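5-cytosine DNA methyltransferase (Entamoeba histolytica, PDB 3QV2) binds the cofactor product S-adenosyl-L-homocysteine and probably transfers methyl groups to carbon 5 of cytosine in DNA or tRNA. Local coordinates at residues A[108-112]-A[113-117]; A[138-141]-A[142-145]; A[278-282]-A[283-287]; A[296-299]-A[300-303]; A[320-323]-A[324-327]. All coordinates share one frame; numbering follows the deposited sequence.

How the contacts relate
Each of the five contacts is local, joining side chains a few residues apart, so none closes a long loop and none nests in or crosses another; they follow in series. Contact 1, on helix 106-115, and contact 2, on helix 138-149, touch: Arg113 NE meets Glu142 OE2 at 2.6 Å in a salt bridge, with Val108, Leu109 and Tyr112 packed on Val139 and Ile143. Contact 3 ends helix 276-282 and contact 4 starts helix 298-306, where Ile279 CD1 packs on Tyr302 CD1 at 3.7 Å. Contact 5 finishes the chain after helix 311-321, about 25 Å between centres from contacts 1 and 2, beside the six-stranded sheet.

Contact 1 (A[108-112]-A[113-117]); sequences VLHLY and RDILP
His110 O is gripped by two amides of the next turn: Asp114 N donates to it at 2.8 Å, and Ile115 N adds a weak bond. Ile115 N is shared, for it also leans weakly on Leu111 O, whose straight bond comes instead from Leu116 N at 3.0 Å (N-H...O 166°). This step from four-residue to five-residue spacing is the wider pi-type turn of 113-115.

His110 and Asp114 are also tied through their side chains. His110 ND1 donates to Asp114 OD2 at 2.7 Å, on the anti lone pair of that oxygen and close to the ring plane, although ring and carboxylate planes stand 63° apart. With CG anti to the backbone N (chi1 174°), the imidazole swings along the helix to meet the acid. Ile115 CG1 sits over one ring face, nearer the border than the centre, while NE2 bonds Ile67 O, so both ring nitrogens are held and the ring cannot readily turn.

On another side, Leu109 and Arg113 run side by side, with Leu109 CD1 over one face of the guanidinium, 4.0 Å from Arg113 CZ. The arginine's charge is met by Glu142 of helix 138-149. Tyr112 CD1 touches Leu116 CD1 at 3.9 Å, and both side chains touch Ile126 of the central sheet, Tyr112 also Met82 and Leu116 also Trp80.

Leu111 lies near Leu64, a residue that binds S-adenosyl-L-homocysteine. A helix laid on the parallel strands beside the cofactor pocket in this way belongs to the Rossmann-like fold of class I methyltransferases.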
# COMPACT_ATOMS: atom_id res chain seq x y z
N VAL A 108 -6.90 -4.03 -14.71
CA VAL A 108 -5.48 -3.76 -14.96
C VAL A 108 -5.04 -4.27 -16.33
O VAL A 108 -4.17 -3.69 -16.97
CB VAL A 108 -4.58 -4.37 -13.86
CG1 VAL A 108 -4.56 -5.88 -13.96
CG2 VAL A 108 -3.17 -3.80 -13.97
N LEU A 109 -5.66 -5.35 -16.79
CA LEU A 109 -5.39 -5.86 -18.13
C LEU A 109 -5.95 -4.89 -19.17
O LEU A 109 -5.33 -4.66 -20.21
CB LEU A 109 -6.01 -7.25 -18.32
CG LEU A 109 -5.34 -8.41 -17.60
CD1 LEU A 109 -6.17 -9.68 -17.71
CD2 LEU A 109 -3.93 -8.63 -18.14
N HIS A 110 -7.11 -4.33 -18.88
CA HIS A 110 -7.76 -3.37 -19.76
C HIS A 110 -6.86 -2.16 -20.00
O HIS A 110 -6.68 -1.73 -21.14
CB HIS A 110 -9.09 -2.91 -19.15
CG HIS A 110 -9.75 -1.80 -19.91
ND1 HIS A 110 -10.09 -1.91 -21.24
CD2 HIS A 110 -10.13 -0.56 -19.52
CE1 HIS A 110 -10.65 -0.79 -21.64
NE2 HIS A 110 -10.69 0.05 -20.62
N LEU A 111 -6.29 -1.62 -18.93
CA LEU A 111 -5.45 -0.43 -19.02
C LEU A 111 -4.25 -0.63 -19.94
O LEU A 111 -3.89 0.27 -20.70
CB LEU A 111 -4.98 0.01 -17.63
CG LEU A 111 -6.08 0.44 -16.66
CD1 LEU A 111 -5.48 0.87 -15.32
CD2 LEU A 111 -6.91 1.57 -17.26
N TYR A 112 -3.63 -1.80 -19.87
CA TYR A 112 -2.42 -2.06 -20.64
C TYR A 112 -2.70 -2.65 -22.03
O TYR A 112 -1.97 -2.37 -22.98
CB TYR A 112 -1.45 -2.95 -19.85
CG TYR A 112 -0.83 -2.25 -18.66
CD1 TYR A 112 0.30 -1.45 -18.81
CD2 TYR A 112 -1.38 -2.37 -17.39
CE1 TYR A 112 0.86 -0.80 -17.73
CE2 TYR A 112 -0.82 -1.73 -16.31
CZ TYR A 112 0.31 -0.94 -16.48
OH TYR A 112 0.87 -0.29 -15.41
N ARG A 113 -3.75 -3.45 -22.14
CA ARG A 113 -4.14 -4.02 -23.43
C ARG A 113 -4.81 -2.98 -24.32
O ARG A 113 -4.45 -2.81 -25.49
CB ARG A 113 -5.10 -5.19 -23.25
CG ARG A 113 -4.49 -6.47 -22.72
CD ARG A 113 -5.58 -7.50 -22.49
NE ARG A 113 -5.05 -8.81 -22.10
CZ ARG A 113 -5.80 -9.81 -21.67
NH1 ARG A 113 -7.12 -9.67 -21.58
NH2 ARG A 113 -5.25 -10.97 -21.33
N ASP A 114 -5.79 -2.28 -23.76
CA ASP A 114 -6.71 -1.47 -24.56
C ASP A 114 -6.40 0.02 -24.57
O ASP A 114 -6.82 0.73 -25.48
CB ASP A 114 -8.15 -1.71 -24.10
CG ASP A 114 -8.51 -3.18 -24.06
OD1 ASP A 114 -7.99 -3.94 -24.90
OD2 ASP A 114 -9.32 -3.58 -23.19
N ILE A 115 -5.67 0.50 -23.57
CA ILE A 115 -5.41 1.94 -23.45
C ILE A 115 -4.00 2.34 -23.86
O ILE A 115 -3.80 3.05 -24.85
CB ILE A 115 -5.68 2.44 -22.02
CG1 ILE A 115 -7.07 2.02 -21.56
CG2 ILE A 115 -5.51 3.95 -21.95
CD1 ILE A 115 -8.19 2.57 -22.41
N LEU A 116 -3.02 1.88 -23.08
CA LEU A 116 -1.63 2.32 -23.24
C LEU A 116 -1.10 2.30 -24.68
O LEU A 116 -0.51 3.29 -25.13
CB LEU A 116 -0.71 1.51 -22.31
CG LEU A 116 0.75 1.95 -22.21
CD1 LEU A 116 1.30 1.68 -20.82
CD2 LEU A 116 1.61 1.25 -23.26
N PRO A 117 -1.29 1.19 -25.40
CA PRO A 117 -0.70 1.07 -26.74
C PRO A 117 -1.30 2.02 -27.77
O PRO A 117 -0.78 2.11 -28.88
CB PRO A 117 -1.04 -0.38 -27.14
CG PRO A 117 -1.34 -1.08 -25.85
CD PRO A 117 -1.99 -0.04 -25.00

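Contact 2 (A[138-141]-A[142-145]); sequences LVFK and EIYN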
# COMPACT_ATOMS: atom_id res chain seq x y z
N LEU A 138 0.62 -14.54 -14.70
CA LEU A 138 0.45 -14.45 -16.14
C LEU A 138 -0.01 -13.05 -16.50
O LEU A 138 0.24 -12.56 -17.60
CB LEU A 138 -0.57 -15.48 -16.63
CG LEU A 138 -0.14 -16.95 -16.55
CD1 LEU A 138 -1.31 -17.87 -16.88
CD2 LEU A 138 1.04 -17.21 -17.47
N VAL A 139 -0.70 -12.40 -15.57
CA VAL A 139 -1.17 -11.04 -15.77
C VAL A 139 -0.01 -10.07 -15.98
O VAL A 139 0.02 -9.32 -16.95
CB VAL A 139 -2.02 -10.54 -14.58
CG1 VAL A 139 -2.28 -9.05 -14.70
CG2 VAL A 139 -3.32 -11.33 -14.50
N PHE A 140 0.96 -10.10 -15.07
CA PHE A 140 2.11 -9.21 -15.18
C PHE A 140 3.04 -9.61 -16.32
O PHE A 140 3.65 -8.75 -16.95
CB PHE A 140 2.89 -9.13 -13.87
CG PHE A 140 4.11 -8.26 -13.95
CD1 PHE A 140 5.38 -8.80 -13.89
CD2 PHE A 140 3.98 -6.89 -14.11
CE1 PHE A 140 6.50 -8.00 -13.98
CE2 PHE A 140 5.09 -6.08 -14.20
CZ PHE A 140 6.35 -6.63 -14.13
N LYS A 141 3.15 -10.91 -16.57
CA LYS A 141 3.95 -11.40 -17.68
C LYS A 141 3.52 -10.70 -18.97
O LYS A 141 4.35 -10.28 -19.78
CB LYS A 141 3.81 -12.91 -17.84
CG LYS A 141 4.53 -13.46 -19.07
CD LYS A 141 4.25 -14.94 -19.26
CE LYS A 141 4.83 -15.46 -20.56
NZ LYS A 141 6.32 -15.34 -20.60
N GLU A 142 2.21 -10.56 -19.14
CA GLU A 142 1.64 -9.91 -20.31
C GLU A 142 1.85 -8.40 -20.24
O GLU A 142 2.22 -7.77 -21.24
CB GLU A 142 0.15 -10.23 -20.43
CG GLU A 142 -0.50 -9.71 -21.70
CD GLU A 142 -1.95 -10.15 -21.83
OE1 GLU A 142 -2.38 -11.01 -21.02
OE2 GLU A 142 -2.65 -9.66 -22.73
N ILE A 143 1.63 -7.82 -19.07
CA ILE A 143 1.85 -6.39 -18.87
C ILE A 143 3.30 -6.02 -19.16
O ILE A 143 3.58 -4.99 -19.78
CB ILE A 143 1.48 -5.95 -17.44
CG1 ILE A 143 -0.04 -6.00 -17.24
CG2 ILE A 143 2.00 -4.55 -17.16
CD1 ILE A 143 -0.48 -5.66 -15.83
N TYR A 144 4.22 -6.88 -18.73
CA TYR A 144 5.64 -6.67 -18.98
C TYR A 144 5.93 -6.64 -20.47
O TYR A 144 6.60 -5.73 -20.97
CB TYR A 144 6.47 -7.76 -18.30
CG TYR A 144 7.97 -7.59 -18.45
CD1 TYR A 144 8.70 -6.87 -17.52
CD2 TYR A 144 8.65 -8.15 -19.53
CE1 TYR A 144 10.07 -6.70 -17.65
CE2 TYR A 144 10.01 -7.99 -19.67
CZ TYR A 144 10.72 -7.27 -18.73
OH TYR A 144 12.08 -7.11 -18.86
N ASN A 145 5.41 -7.63 -21.19
CA ASN A 145 5.57 -7.68 -22.64
C ASN A 145 5.01 -6.44 -23.33
O ASN A 145 5.66 -5.87 -24.21
CB ASN A 145 4.91 -8.94 -23.21
CG ASN A 145 5.69 -10.21 -22.90
OD1 ASN A 145 6.92 -10.20 -22.87
ND2 ASN A 145 4.98 -11.30 -22.66
O HOH W 1 6.94 -11.41 -20.41
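The Phe140 ring has Tyr144 CB over one face, 4.3 Å above its plane and displaced from the ring centre, and Ile143 CB approaches it obliquely. All three residues belong to the first turns of helix 138-149, an alpha-helix of the Rossmann-like methyltransferase fold that packs beside helix 106-115. In both aromatic residues chi1 is close to 180° (178° in Phe140, -177° in Tyr144). Tyr144 CB thus covers part of the Phe140 face while the tyrosine ring runs on past it, its edge meeting the other ring where Tyr144 CD1 lies 4.1 Å from Phe140 CZ. From outside the helix start, Tyr173 meets Phe140 edge-to-face and Phe134 at about 45°.

The helix's ladder of backbone bonds includes a short one, Tyr144 N to Phe140 O at 2.6 Å, with Ile143 N reaching Val139 O at 3.1 Å.

Val139 and Ile143 run alongside each other, CG1 of the valine 4.0 Å from CD1 of the isoleucine. Together they form the apolar stripe that receives Val108, Leu109 and Tyr112. Glu142 flanks that stripe. Its chain is extended beyond CG and carries the carboxylate out to Arg113 of the neighbouring helix, an ion pair at the border of the apolar seam.

The exposed side is wetter. Lys141 O accepts Asn145 N at 3.2 Å, and also accepts a hydrogen bond from a water, whose oxygen is 2.9 Å from Lys141 O; the same water donates a weak bond to Asn145 OD1, 2.7 Å away.

Contact 3 (A[278-282]-A[283-287]); sequences EIKKI and HGFSS. With SO4 (sulfate ion), chain E.
Lys280 folds over the C-terminal end of its helix toward the chain that leaves it, bent at chi2 and chi3 (-89° and -59°), and lays CD against Phe285 CB at 3.4 Å. The bend brings NZ to Ser286 O, a hydrogen bond of 3.3 Å, and to two waters. One water donates a hydrogen bond to Phe285 O; the other serves Ser287 O and a sulfate ion, probably from the crystallisation liquor. The buried lysine thus stitches the departing chain to the last turn.

Backbone bonds fix the turn beneath it. Phe285 N donates to Lys280 O at 3.2 Å and Gly284 N to Lys281 O at 3.1 Å, a Schellman motif with the glycine at positive phi. Just before it, Ile279 CG2 makes a CH-pi contact over one face of the His283 ring, 3.9 Å from its centroid, while His283 ND1 is hydrogen-bonded to Ser308 OG. Lys281 NZ also donates to the sulfate, but its salt bridge is with Asp201.

Beyond this shell, Phe285 stands next to Ile20 and Gly22 of the S-adenosyl-L-homocysteine site and meets the ring of Phe289. Ile279 and Lys280 rest on Leu305, putting the end of helix 276-282 against helix 298-306.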
# COMPACT_ATOMS: atom_id res chain seq x y z
N GLU A 278 -2.61 4.51 14.51
CA GLU A 278 -1.27 3.98 14.69
C GLU A 278 -0.76 3.28 13.43
O GLU A 278 0.40 3.45 13.04
CB GLU A 278 -1.21 3.04 15.89
CG GLU A 278 -1.36 3.75 17.23
CD GLU A 278 -1.39 2.79 18.41
OE1 GLU A 278 -1.88 1.66 18.24
OE2 GLU A 278 -0.91 3.18 19.49
N ILE A 279 -1.63 2.50 12.80
CA ILE A 279 -1.29 1.85 11.54
C ILE A 279 -1.01 2.91 10.48
O ILE A 279 -0.06 2.80 9.70
CB ILE A 279 -2.43 0.95 11.04
CG1 ILE A 279 -2.78 -0.10 12.10
CG2 ILE A 279 -2.05 0.29 9.72
CD1 ILE A 279 -3.90 -1.03 11.68
N LYS A 280 -1.84 3.95 10.47
CA LYS A 280 -1.70 5.05 9.53
C LYS A 280 -0.31 5.68 9.64
O LYS A 280 0.30 6.01 8.63
CB LYS A 280 -2.79 6.10 9.79
CG LYS A 280 -2.82 7.24 8.79
CD LYS A 280 -1.92 8.39 9.21
CE LYS A 280 -2.34 8.94 10.56
NZ LYS A 280 -1.61 10.19 10.89
N LYS A 281 0.17 5.84 10.86
CA LYS A 281 1.51 6.39 11.09
C LYS A 281 2.60 5.41 10.68
O LYS A 281 3.63 5.81 10.13
CB LYS A 281 1.68 6.81 12.55
CG LYS A 281 0.97 8.11 12.91
CD LYS A 281 1.16 8.48 14.37
CE LYS A 281 0.38 7.55 15.29
NZ LYS A 281 0.50 7.95 16.71
N ILE A 282 2.38 4.13 10.94
CA ILE A 282 3.35 3.10 10.58
C ILE A 282 3.50 2.99 9.06
O ILE A 282 4.59 2.73 8.55
CB ILE A 282 2.98 1.73 11.16
CG1 ILE A 282 3.01 1.77 12.69
CG2 ILE A 282 3.91 0.66 10.64
CD1 ILE A 282 2.67 0.45 13.35
N HIS A 283 2.41 3.21 8.34
CA HIS A 283 2.43 3.16 6.88
C HIS A 283 2.99 4.44 6.27
O HIS A 283 3.15 4.54 5.05
CB HIS A 283 1.04 2.85 6.32
CG HIS A 283 0.62 1.42 6.50
ND1 HIS A 283 -0.44 0.86 5.80
CD2 HIS A 283 1.11 0.44 7.29
CE1 HIS A 283 -0.57 -0.40 6.16
NE2 HIS A 283 0.35 -0.68 7.06
N GLY A 284 3.26 5.42 7.12
CA GLY A 284 3.96 6.62 6.69
C GLY A 284 3.10 7.70 6.06
O GLY A 284 3.60 8.51 5.27
N PHE A 285 1.81 7.73 6.39
CA PHE A 285 0.95 8.82 5.94
C PHE A 285 1.25 10.08 6.75
O PHE A 285 1.76 9.99 7.87
CB PHE A 285 -0.53 8.44 6.06
CG PHE A 285 -0.96 7.37 5.09
CD1 PHE A 285 -1.67 7.70 3.95
CD2 PHE A 285 -0.65 6.04 5.33
CE1 PHE A 285 -2.07 6.72 3.06
CE2 PHE A 285 -1.04 5.06 4.44
CZ PHE A 285 -1.75 5.40 3.31
N SER A 286 0.95 11.25 6.19
CA SER A 286 1.25 12.51 6.86
C SER A 286 0.54 12.58 8.21
O SER A 286 -0.51 11.97 8.40
CB SER A 286 0.84 13.70 5.99
OG SER A 286 -0.57 13.77 5.84
N SER A 287 1.13 13.33 9.14
CA SER A 287 0.58 13.46 10.48
C SER A 287 -0.85 13.99 10.48
O SER A 287 -1.63 13.70 11.38
CB SER A 287 1.48 14.35 11.34
OG SER A 287 1.72 15.60 10.71
S SO4 E . -0.53 11.86 16.87
O1 SO4 E . -1.52 10.86 17.23
O2 SO4 E . 0.78 11.21 16.76
O3 SO4 E . -0.92 12.48 15.61
O4 SO4 E . -0.45 12.93 17.87
O HOH W 2 1.08 10.03 10.43
O HOH W 3 -1.88 11.45 13.32

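Contact 4 (A[296-299]-A[300-303]); sequences LTDK and QQYQ
Gln300 and Gln301 both turn back past the start of their helix, and each brings its amide to a different backbone group of the residues before it. Gln300, extended beyond CG, crosses Leu296 at about a right angle. Its OE1 accepts Thr297 N at 2.9 Å, the donor tilted 29° from the carbonyl plane of the amide, and lies 3.2 Å from Leu296 CD2. Thr297 crosses Gln300 obliquely; with OG1 set between the backbone N and the carbonyl carbon (chi1 59°), its hydroxyl gives OE1 a second bond, long and weak at 3.5 Å.

Gln301 reaches the other end of the same peptide group. Leu296 O receives its NE2 at 3.0 Å; the oxygen lies almost in the plane of the amide, but the nitrogen comes from above the plane of the Leu296 carbonyl, 56° out. The far oxygen of this amide is held by Thr291, which helps fix its rotation. The Asp298 carboxylate stands nearly perpendicular to the Gln301 amide.

One turn on, Tyr302 lays CE2 3.7 Å from Asp298 CB, and its backbone N closes a 2.7 Å bond to Asp298 O. The ring meets Tyr239 edge-to-face and touches Ile279 and Pro276 of helix 276-282, while its OH bonds Phe274 O.

The peptide group ahead of the N-cap Thr297 is thus held at both ends by glutamine amides of the first turn: Gln300 OE1 accepts from Thr297 N, and Gln301 NE2 donates to Leu296 O. Polar backbone atoms at the start of helix 298-306 are satisfied by side chains.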
# COMPACT_ATOMS: atom_id res chain seq x y z
N LEU A 296 -17.34 6.56 9.88
CA LEU A 296 -16.61 5.33 9.59
C LEU A 296 -16.16 4.62 10.87
O LEU A 296 -15.50 5.21 11.72
CB LEU A 296 -15.40 5.62 8.70
CG LEU A 296 -15.71 6.11 7.28
CD1 LEU A 296 -14.42 6.36 6.51
CD2 LEU A 296 -16.58 5.10 6.54
N THR A 297 -16.53 3.34 10.99
CA THR A 297 -16.13 2.53 12.13
C THR A 297 -14.66 2.12 12.03
O THR A 297 -14.04 2.28 10.98
CB THR A 297 -16.99 1.26 12.26
OG1 THR A 297 -16.88 0.49 11.06
CG2 THR A 297 -18.45 1.63 12.49
N ASP A 298 -14.12 1.59 13.12
CA ASP A 298 -12.73 1.14 13.13
C ASP A 298 -12.51 0.03 12.10
O ASP A 298 -11.49 0.01 11.42
CB ASP A 298 -12.32 0.66 14.52
CG ASP A 298 -12.18 1.80 15.51
OD1 ASP A 298 -12.14 2.97 15.07
OD2 ASP A 298 -12.09 1.53 16.73
N LYS A 299 -13.47 -0.88 12.00
CA LYS A 299 -13.40 -1.97 11.03
C LYS A 299 -13.19 -1.43 9.61
O LYS A 299 -12.29 -1.87 8.90
CB LYS A 299 -14.67 -2.82 11.08
CG LYS A 299 -14.84 -3.60 12.37
CD LYS A 299 -13.68 -4.56 12.59
CE LYS A 299 -13.78 -5.25 13.94
NZ LYS A 299 -15.01 -6.07 14.07
N GLN A 300 -14.03 -0.48 9.21
CA GLN A 300 -13.94 0.12 7.89
C GLN A 300 -12.58 0.77 7.64
O GLN A 300 -12.03 0.69 6.55
CB GLN A 300 -15.07 1.14 7.69
CG GLN A 300 -16.46 0.53 7.63
CD GLN A 300 -17.56 1.57 7.69
OE1 GLN A 300 -17.42 2.59 8.36
NE2 GLN A 300 -18.66 1.31 6.99
N GLN A 301 -12.04 1.41 8.67
CA GLN A 301 -10.73 2.05 8.58
C GLN A 301 -9.62 1.01 8.51
O GLN A 301 -8.68 1.14 7.73
CB GLN A 301 -10.50 3.00 9.76
CG GLN A 301 -11.59 4.05 9.92
CD GLN A 301 -11.41 4.89 11.16
OE1 GLN A 301 -10.29 5.23 11.54
NE2 GLN A 301 -12.52 5.24 11.81
N TYR A 302 -9.73 -0.02 9.35
CA TYR A 302 -8.78 -1.12 9.35
C TYR A 302 -8.70 -1.77 7.97
O TYR A 302 -7.61 -2.06 7.48
CB TYR A 302 -9.20 -2.17 10.39
CG TYR A 302 -8.82 -1.83 11.81
CD1 TYR A 302 -7.54 -1.39 12.13
CD2 TYR A 302 -9.75 -1.95 12.84
CE1 TYR A 302 -7.19 -1.08 13.43
CE2 TYR A 302 -9.41 -1.64 14.14
CZ TYR A 302 -8.13 -1.21 14.44
OH TYR A 302 -7.80 -0.90 15.73
N GLN A 303 -9.85 -1.99 7.36
CA GLN A 303 -9.93 -2.62 6.05
C GLN A 303 -9.18 -1.82 4.99
O GLN A 303 -8.40 -2.37 4.21
CB GLN A 303 -11.38 -2.83 5.64
CG GLN A 303 -12.15 -3.77 6.56
CD GLN A 303 -13.64 -3.77 6.29
OE1 GLN A 303 -14.11 -3.18 5.31
NE2 GLN A 303 -14.40 -4.43 7.15

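Contact 5 (A[320-323]-A[324-327]); sequences YLFD and DLKE
Phe322 and Leu325 make the tight side of this turn: the two side chains extend in the same direction, and Leu325 CD1 comes to the edge of the phenylalanine ring, where it is 3.6 Å from Phe322 CD1. Beneath them Leu325 N donates to Phe322 O at 3.0 Å, approaching from above the carbonyl plane, which closes a type I beta turn from Phe322 to Leu325 just after helix 311-321. The aromatic ring stacks on His125 and also touches Thr79 and Phe81, so this side rests on the central sheet.

Two acids are held by the protein around the turn. A chi1 of 81° folds the Asp323 side chain back over its own backbone, and its carboxylate is taken by Arg178 and Asn184. Asp324 adopts a similar torsion, but its oxygens go to Thr180 and His125.

The other side is loose. Lys326, bent at its last torsion, reaches back to Asp323 O in a weak bond of 3.5 Å. Its NZ also lies 3.7 Å from Glu327 OE2, but both residues are poorly ordered and this long salt bridge is uncertain. One water donates to both Asp323 O and Lys326 O, the latter at 2.6 Å.

The chemistry thus divides: neighbouring carboxylates are fixed by arginine, histidine and neutral partners on the protein side, which probably eases their mutual repulsion, whereas the lysine near the C terminus has weak polar ties and probably moves.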
# COMPACT_ATOMS: atom_id res chain seq x y z
N TYR A 320 13.54 7.21 -7.29
CA TYR A 320 14.35 6.52 -8.28
C TYR A 320 13.69 6.58 -9.66
O TYR A 320 14.32 6.96 -10.64
CB TYR A 320 14.57 5.07 -7.86
CG TYR A 320 15.35 4.24 -8.86
CD1 TYR A 320 16.70 4.48 -9.09
CD2 TYR A 320 14.74 3.22 -9.58
CE1 TYR A 320 17.42 3.73 -10.00
CE2 TYR A 320 15.45 2.46 -10.49
CZ TYR A 320 16.79 2.72 -10.69
OH TYR A 320 17.50 1.96 -11.60
N LEU A 321 12.41 6.21 -9.70
CA LEU A 321 11.63 6.23 -10.94
C LEU A 321 11.71 7.57 -11.65
O LEU A 321 11.74 7.62 -12.88
CB LEU A 321 10.17 5.89 -10.64
CG LEU A 321 9.17 6.06 -11.78
CD1 LEU A 321 9.49 5.11 -12.93
CD2 LEU A 321 7.75 5.85 -11.29
N PHE A 322 11.74 8.65 -10.88
CA PHE A 322 11.72 10.00 -11.45
C PHE A 322 13.10 10.66 -11.50
O PHE A 322 13.20 11.87 -11.70
CB PHE A 322 10.76 10.90 -10.67
CG PHE A 322 9.31 10.58 -10.90
CD1 PHE A 322 8.62 11.17 -11.95
CD2 PHE A 322 8.63 9.72 -10.06
CE1 PHE A 322 7.29 10.89 -12.16
CE2 PHE A 322 7.29 9.43 -10.27
CZ PHE A 322 6.62 10.02 -11.32
N ASP A 323 14.16 9.88 -11.31
CA ASP A 323 15.50 10.44 -11.25
C ASP A 323 16.00 10.92 -12.62
O ASP A 323 17.12 11.41 -12.74
CB ASP A 323 16.49 9.44 -10.64
CG ASP A 323 16.97 8.40 -11.63
OD1 ASP A 323 16.34 8.23 -12.69
OD2 ASP A 323 17.99 7.74 -11.34
N ASP A 324 15.15 10.79 -13.63
CA ASP A 324 15.48 11.28 -14.96
C ASP A 324 14.97 12.71 -15.15
O ASP A 324 15.17 13.32 -16.20
CB ASP A 324 14.89 10.37 -16.04
CG ASP A 324 13.37 10.31 -16.00
OD1 ASP A 324 12.80 10.49 -14.91
OD2 ASP A 324 12.75 10.10 -17.07
N LEU A 325 14.32 13.24 -14.12
CA LEU A 325 13.74 14.58 -14.18
C LEU A 325 14.62 15.64 -13.53
O LEU A 325 14.26 16.82 -13.50
CB LEU A 325 12.34 14.59 -13.55
CG LEU A 325 11.22 13.81 -14.24
CD1 LEU A 325 9.88 14.15 -13.62
CD2 LEU A 325 11.21 14.09 -15.74
N LYS A 326 15.77 15.23 -13.00
CA LYS A 326 16.66 16.17 -12.33
C LYS A 326 17.94 16.43 -13.14
O LYS A 326 18.05 16.02 -14.29
CB LYS A 326 17.01 15.67 -10.92
CG LYS A 326 17.93 14.46 -10.89
CD LYS A 326 18.31 14.11 -9.45
CE LYS A 326 19.41 13.06 -9.39
NZ LYS A 326 18.95 11.70 -9.79
N GLU A 327 18.89 17.13 -12.52
CA GLU A 327 20.17 17.44 -13.15
C GLU A 327 20.01 18.34 -14.37
O GLU A 327 20.98 18.64 -15.07
CB GLU A 327 20.91 16.16 -13.52
CG GLU A 327 21.12 15.21 -12.35
CD GLU A 327 21.59 13.83 -12.78
OE1 GLU A 327 21.88 13.65 -13.98
OE2 GLU A 327 21.68 12.93 -11.92
OXT GLU A 327 18.91 18.77 -14.70
O HOH W 4 18.94 13.54 -14.15